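Local structure of IroE protein (Escherichia coli, 2GZS) at residues 117-130 and 154-166. The protein hydrolyses the trilactone siderophore enterobactin and its C-glucosylated salmochelin forms, preferring the iron-free molecules and usually cutting the ring once to leave linear trimers. Residues are numbered along the deposited sequence; the frame is centred on the assembly and turned at random.
Sequences SNNFRQLLETRIAP and FVLDSWLSSSYFR
Arg121 meets Asp157 end-on, NH1 and NH2 both closing on the single oxygen OD2, and the pair illustrates how one buried salt bridge can pin two crossing helices. Asp157 OD2 lies in the guanidinium plane, 2.9 Å from Arg121 NH2, yet the arginine reaches it from above the carboxylate plane. Ser117 OG donates a third bond to Asp157 OD2 (2.8 Å), while the other carboxylate oxygen, OD1, pairs with Arg185 of helix 179-187. A bend at chi3 (38°) brings the guanidinium edge alongside Ser158, whose OG takes a further bond from NH2, a little tilted from the plane. With an alanine here, Asp157 OD2 would probably lose its charge partner across the contact, keeping only Ser117 of the three donors just described, and a gap would open among Phe154, Ser158 and Ser161. Packing is tight beside this cluster: the CD2 edge of Phe120 meets one face of Phe154 in a T-shaped stack, centroids 5.1 Å apart, and Ser158 OG lies over the rim of the opposite face. Helix 150-161 follows the nucleophile elbow of the alpha/beta-hydrolase fold, which carries the active-site Ser149, and segment 117-130 crosses its 154-161 part at -72°. Leu124 CD2 extends the apolar layer to Phe165 CZ (3.8 Å). Tyr164 runs alongside Glu125 in the opposite direction, turning one ring face to Glu125 O, and its CE2 packs 3.5 Å from CB of the buried Ala129. The outer edge, with exposed Asn118 and Ser163, is wetter than this layer. There Ser162 OG donates to the syn side of Glu125 OE2 (2.6 Å), from somewhat above the carboxylate plane, and accepts from Tyr164 N, forming an ST turn. One water bridges Glu125 OE1 to Ser163 N; another links Asn118 OD1 with Asp157 OD1.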
loop_
_atom_site.group_PDB
_atom_site.type_symbol
_atom_site.label_atom_id
_atom_site.label_comp_id
_atom_site.label_asym_id
_atom_site.label_seq_id
_atom_site.Cartn_x
_atom_site.Cartn_y
_atom_site.Cartn_z
ATOM N N SER A 117 -7.331 11.277 4.028
ATOM C CA SER A 117 -7.377 9.893 3.535
ATOM C C SER A 117 -8.643 9.630 2.760
ATOM O O SER A 117 -8.582 8.920 1.778
ATOM C CB SER A 117 -7.213 8.859 4.664
ATOM O OG SER A 117 -8.225 9.050 5.627
ATOM N N ASN A 118 -9.827 10.107 3.162
ATOM C CA ASN A 118 -11.016 9.684 2.391
ATOM C C ASN A 118 -11.000 10.314 1.034
ATOM O O ASN A 118 -11.411 9.629 0.055
ATOM C CB ASN A 118 -12.248 10.071 3.182
ATOM C CG ASN A 118 -12.481 9.264 4.423
ATOM O OD1 ASN A 118 -11.933 8.190 4.647
ATOM N ND2 ASN A 118 -13.394 9.750 5.273
ATOM N N ASN A 119 -10.541 11.547 0.890
ATOM C CA ASN A 119 -10.528 12.133 -0.470
ATOM C C ASN A 119 -9.464 11.473 -1.324
ATOM O O ASN A 119 -9.696 11.330 -2.530
ATOM C CB ASN A 119 -10.229 13.634 -0.420
ATOM C CG ASN A 119 -11.145 14.466 0.468
ATOM O OD1 ASN A 119 -10.650 15.115 1.380
ATOM N ND2 ASN A 119 -12.419 14.455 0.189
ATOM N N PHE A 120 -8.339 11.067 -0.703
ATOM C CA PHE A 120 -7.294 10.390 -1.502
ATOM C C PHE A 120 -7.829 9.007 -1.890
ATOM O O PHE A 120 -7.577 8.600 -3.052
ATOM C CB PHE A 120 -6.022 10.307 -0.666
ATOM C CG PHE A 120 -4.911 9.527 -1.402
ATOM C CD1 PHE A 120 -4.431 9.957 -2.631
ATOM C CD2 PHE A 120 -4.410 8.366 -0.805
ATOM C CE1 PHE A 120 -3.414 9.232 -3.279
ATOM C CE2 PHE A 120 -3.434 7.641 -1.495
ATOM C CZ PHE A 120 -2.949 8.044 -2.732
ATOM N N ARG A 121 -8.523 8.302 -1.033
ATOM C CA ARG A 121 -9.086 6.994 -1.401
ATOM C C ARG A 121 -10.086 7.194 -2.539
ATOM O O ARG A 121 -10.112 6.330 -3.420
ATOM C CB ARG A 121 -9.703 6.302 -0.200
ATOM C CG ARG A 121 -10.126 4.854 -0.580
ATOM C CD ARG A 121 -10.229 3.946 0.671
ATOM N NE ARG A 121 -10.769 4.710 1.747
ATOM C CZ ARG A 121 -10.195 5.199 2.859
ATOM N NH1 ARG A 121 -11.034 5.905 3.619
ATOM N NH2 ARG A 121 -8.937 5.052 3.234
ATOM N N GLN A 122 -10.914 8.245 -2.542
ATOM C CA GLN A 122 -11.850 8.413 -3.676
ATOM C C GLN A 122 -11.057 8.635 -4.921
ATOM O O GLN A 122 -11.389 8.093 -5.995
ATOM C CB GLN A 122 -12.720 9.653 -3.338
ATOM C CG GLN A 122 -13.508 10.164 -4.545
ATOM C CD GLN A 122 -15.010 10.096 -4.329
ATOM O OE1 GLN A 122 -15.767 10.085 -5.312
ATOM N NE2 GLN A 122 -15.333 10.064 -3.031
ATOM N N LEU A 123 -10.006 9.419 -4.927
ATOM C CA LEU A 123 -9.167 9.640 -6.090
ATOM C C LEU A 123 -8.619 8.283 -6.558
ATOM O O LEU A 123 -8.622 7.904 -7.752
ATOM C CB LEU A 123 -7.992 10.571 -5.765
ATOM C CG LEU A 123 -6.854 10.550 -6.770
ATOM C CD1 LEU A 123 -7.307 11.218 -8.065
ATOM C CD2 LEU A 123 -5.621 11.291 -6.251
ATOM N N LEU A 124 -8.063 7.522 -5.615
ATOM C CA LEU A 124 -7.382 6.250 -5.963
ATOM C C LEU A 124 -8.360 5.271 -6.546
ATOM O O LEU A 124 -8.025 4.658 -7.593
ATOM C CB LEU A 124 -6.710 5.727 -4.683
ATOM C CG LEU A 124 -5.954 4.385 -4.824
ATOM C CD1 LEU A 124 -4.805 4.517 -5.823
ATOM C CD2 LEU A 124 -5.472 3.936 -3.452
ATOM N N GLU A 125 -9.496 5.054 -5.915
ATOM C CA GLU A 125 -10.429 3.969 -6.308
ATOM C C GLU A 125 -11.316 4.347 -7.483
ATOM O O GLU A 125 -11.661 3.440 -8.288
ATOM C CB GLU A 125 -11.301 3.549 -5.115
ATOM C CG GLU A 125 -10.468 2.981 -3.979
ATOM C CD GLU A 125 -11.312 2.381 -2.870
ATOM O OE1 GLU A 125 -12.556 2.355 -2.915
ATOM O OE2 GLU A 125 -10.657 1.909 -1.917
ATOM N N THR A 126 -11.681 5.621 -7.605
ATOM C CA THR A 126 -12.609 5.954 -8.705
ATOM C C THR A 126 -11.948 6.627 -9.879
ATOM O O THR A 126 -12.596 6.772 -10.941
ATOM C CB THR A 126 -13.746 6.894 -8.224
ATOM O OG1 THR A 126 -13.248 8.222 -8.067
ATOM C CG2 THR A 126 -14.320 6.430 -6.884
ATOM N N ARG A 127 -10.705 7.096 -9.769
ATOM C CA ARG A 127 -10.032 7.814 -10.860
ATOM C C ARG A 127 -8.758 7.090 -11.293
ATOM O O ARG A 127 -8.578 6.722 -12.474
ATOM C CB ARG A 127 -9.731 9.289 -10.525
ATOM C CG ARG A 127 -10.992 10.027 -10.051
ATOM C CD ARG A 127 -10.780 11.552 -9.816
ATOM N NE ARG A 127 -11.876 11.858 -8.872
ATOM C CZ ARG A 127 -11.800 12.436 -7.663
ATOM N NH1 ARG A 127 -10.599 12.863 -7.257
ATOM N NH2 ARG A 127 -12.942 12.538 -7.001
ATOM N N ILE A 128 -7.832 6.870 -10.342
ATOM C CA ILE A 128 -6.557 6.273 -10.754
ATOM C C ILE A 128 -6.714 4.806 -11.093
ATOM O O ILE A 128 -6.267 4.372 -12.197
ATOM C CB ILE A 128 -5.544 6.433 -9.597
ATOM C CG1 ILE A 128 -5.327 7.899 -9.274
ATOM C CG2 ILE A 128 -4.253 5.668 -9.959
ATOM C CD1 ILE A 128 -4.230 8.089 -8.211
ATOM N N ALA A 129 -7.257 3.977 -10.253
ATOM C CA ALA A 129 -7.295 2.517 -10.502
ATOM C C ALA A 129 -8.069 2.232 -11.796
ATOM O O ALA A 129 -7.558 1.447 -12.618
ATOM C CB ALA A 129 -7.838 1.794 -9.268
ATOM N N PRO A 130 -9.257 2.778 -12.031
ATOM C CA PRO A 130 -9.995 2.438 -13.260
ATOM C C PRO A 130 -9.225 2.819 -14.508
ATOM O O PRO A 130 -9.418 2.163 -15.553
ATOM C CB PRO A 130 -11.292 3.249 -13.178
ATOM C CG PRO A 130 -11.490 3.436 -11.695
ATOM C CD PRO A 130 -10.084 3.649 -11.174
ATOM N N PHE A 154 -2.823 4.707 6.200
ATOM C CA PHE A 154 -3.777 4.775 5.087
ATOM C C PHE A 154 -4.297 3.379 4.764
ATOM O O PHE A 154 -5.485 3.198 4.476
ATOM C CB PHE A 154 -3.115 5.362 3.823
ATOM C CG PHE A 154 -4.131 5.446 2.695
ATOM C CD1 PHE A 154 -5.104 6.441 2.672
ATOM C CD2 PHE A 154 -4.104 4.497 1.669
ATOM C CE1 PHE A 154 -6.062 6.449 1.656
ATOM C CE2 PHE A 154 -5.059 4.485 0.641
ATOM C CZ PHE A 154 -6.004 5.491 0.647
ATOM N N VAL A 155 -3.392 2.362 4.807
ATOM C CA VAL A 155 -3.886 1.003 4.494
ATOM C C VAL A 155 -4.890 0.497 5.488
ATOM O O VAL A 155 -5.905 -0.105 5.173
ATOM C CB VAL A 155 -2.688 0.044 4.408
ATOM C CG1 VAL A 155 -3.093 -1.421 4.247
ATOM C CG2 VAL A 155 -1.808 0.428 3.222
ATOM N N LEU A 156 -4.655 0.755 6.801
ATOM C CA LEU A 156 -5.646 0.365 7.842
ATOM C C LEU A 156 -6.979 1.092 7.631
ATOM O O LEU A 156 -8.050 0.464 7.702
ATOM C CB LEU A 156 -5.127 0.667 9.247
ATOM C CG LEU A 156 -3.928 -0.161 9.712
ATOM C CD1 LEU A 156 -3.449 0.299 11.102
ATOM C CD2 LEU A 156 -4.241 -1.653 9.706
ATOM N N ASP A 157 -6.913 2.373 7.367
ATOM C CA ASP A 157 -8.079 3.212 7.103
ATOM C C ASP A 157 -8.882 2.627 5.929
ATOM O O ASP A 157 -10.133 2.590 5.943
ATOM C CB ASP A 157 -7.658 4.661 6.902
ATOM C CG ASP A 157 -8.820 5.636 6.770
ATOM O OD1 ASP A 157 -9.617 5.693 7.761
ATOM O OD2 ASP A 157 -9.014 6.356 5.769
ATOM N N SER A 158 -8.141 2.148 4.928
ATOM C CA SER A 158 -8.787 1.615 3.720
ATOM C C SER A 158 -9.313 0.214 4.004
ATOM O O SER A 158 -10.413 -0.137 3.513
ATOM C CB SER A 158 -7.706 1.517 2.614
ATOM O OG SER A 158 -7.267 2.810 2.266
ATOM N N TRP A 159 -8.611 -0.613 4.781
ATOM C CA TRP A 159 -9.166 -1.929 5.146
ATOM C C TRP A 159 -10.509 -1.751 5.845
ATOM O O TRP A 159 -11.480 -2.496 5.707
ATOM C CB TRP A 159 -8.163 -2.636 6.111
ATOM C CG TRP A 159 -8.636 -4.016 6.506
ATOM C CD1 TRP A 159 -8.455 -5.203 5.813
ATOM C CD2 TRP A 159 -9.364 -4.382 7.676
ATOM N NE1 TRP A 159 -9.034 -6.235 6.500
ATOM C CE2 TRP A 159 -9.611 -5.754 7.674
ATOM C CE3 TRP A 159 -9.838 -3.624 8.750
ATOM C CZ2 TRP A 159 -10.302 -6.429 8.681
ATOM C CZ3 TRP A 159 -10.527 -4.276 9.764
ATOM C CH2 TRP A 159 -10.750 -5.637 9.736
ATOM N N LEU A 160 -10.657 -0.683 6.642
ATOM C CA LEU A 160 -11.933 -0.391 7.346
ATOM C C LEU A 160 -13.010 0.060 6.392
ATOM O O LEU A 160 -14.183 -0.226 6.645
ATOM C CB LEU A 160 -11.743 0.720 8.402
ATOM C CG LEU A 160 -11.038 0.252 9.675
ATOM C CD1 LEU A 160 -10.557 1.466 10.483
ATOM C CD2 LEU A 160 -11.998 -0.640 10.473
ATOM N N SER A 161 -12.660 0.781 5.335
ATOM C CA SER A 161 -13.721 1.468 4.572
ATOM C C SER A 161 -13.888 0.960 3.150
ATOM O O SER A 161 -14.931 1.183 2.504
ATOM C CB SER A 161 -13.409 2.962 4.574
ATOM O OG SER A 161 -13.044 3.467 5.867
ATOM N N SER A 162 -12.955 0.265 2.571
ATOM C CA SER A 162 -12.942 0.040 1.110
ATOM C C SER A 162 -13.616 -1.284 0.778
ATOM O O SER A 162 -13.500 -2.220 1.563
ATOM C CB SER A 162 -11.478 -0.008 0.617
ATOM O OG SER A 162 -11.456 -0.256 -0.811
ATOM N N SER A 163 -14.253 -1.371 -0.386
ATOM C CA SER A 163 -14.587 -2.693 -0.939
ATOM C C SER A 163 -13.764 -2.970 -2.184
ATOM O O SER A 163 -14.008 -3.940 -2.947
ATOM C CB SER A 163 -16.079 -2.816 -1.290
ATOM O OG SER A 163 -16.394 -1.699 -2.125
ATOM N N TYR A 164 -12.774 -2.163 -2.488
ATOM C CA TYR A 164 -12.102 -2.244 -3.784
ATOM C C TYR A 164 -10.914 -3.183 -3.764
ATOM O O TYR A 164 -10.569 -3.851 -4.726
ATOM C CB TYR A 164 -11.618 -0.835 -4.210
ATOM C CG TYR A 164 -11.184 -0.747 -5.653
ATOM C CD1 TYR A 164 -12.143 -0.654 -6.678
ATOM C CD2 TYR A 164 -9.838 -0.752 -5.980
ATOM C CE1 TYR A 164 -11.742 -0.563 -8.016
ATOM C CE2 TYR A 164 -9.481 -0.650 -7.313
ATOM C CZ TYR A 164 -10.406 -0.560 -8.330
ATOM O OH TYR A 164 -9.858 -0.495 -9.608
ATOM N N PHE A 165 -10.166 -3.196 -2.645
ATOM C CA PHE A 165 -9.011 -4.046 -2.546
ATOM C C PHE A 165 -9.296 -5.334 -1.798
ATOM O O PHE A 165 -10.160 -5.368 -0.925
ATOM C CB PHE A 165 -7.834 -3.320 -1.813
ATOM C CG PHE A 165 -7.420 -2.060 -2.513
ATOM C CD1 PHE A 165 -6.514 -2.050 -3.587
ATOM C CD2 PHE A 165 -7.963 -0.851 -2.104
ATOM C CE1 PHE A 165 -6.245 -0.848 -4.197
ATOM C CE2 PHE A 165 -7.673 0.322 -2.753
ATOM C CZ PHE A 165 -6.756 0.350 -3.796
ATOM N N ARG A 166 -8.555 -6.413 -2.088
ATOM C CA ARG A 166 -8.711 -7.648 -1.356
ATOM C C ARG A 166 -7.574 -7.896 -0.373
ATOM O O ARG A 166 -7.769 -8.627 0.607
ATOM C CB ARG A 166 -8.795 -8.806 -2.377
ATOM C CG ARG A 166 -10.129 -8.697 -3.144
ATOM C CD ARG A 166 -11.290 -9.120 -2.250
ATOM N NE ARG A 166 -11.382 -10.572 -2.129
ATOM C CZ ARG A 166 -12.249 -11.352 -2.772
ATOM N NH1 ARG A 166 -13.126 -10.828 -3.612
ATOM N NH2 ARG A 166 -12.232 -12.658 -2.578
HETATM O O HOH W 1 -11.062 8.015 7.648
HETATM O O HOH W 2 -14.562 1.169 -1.783
#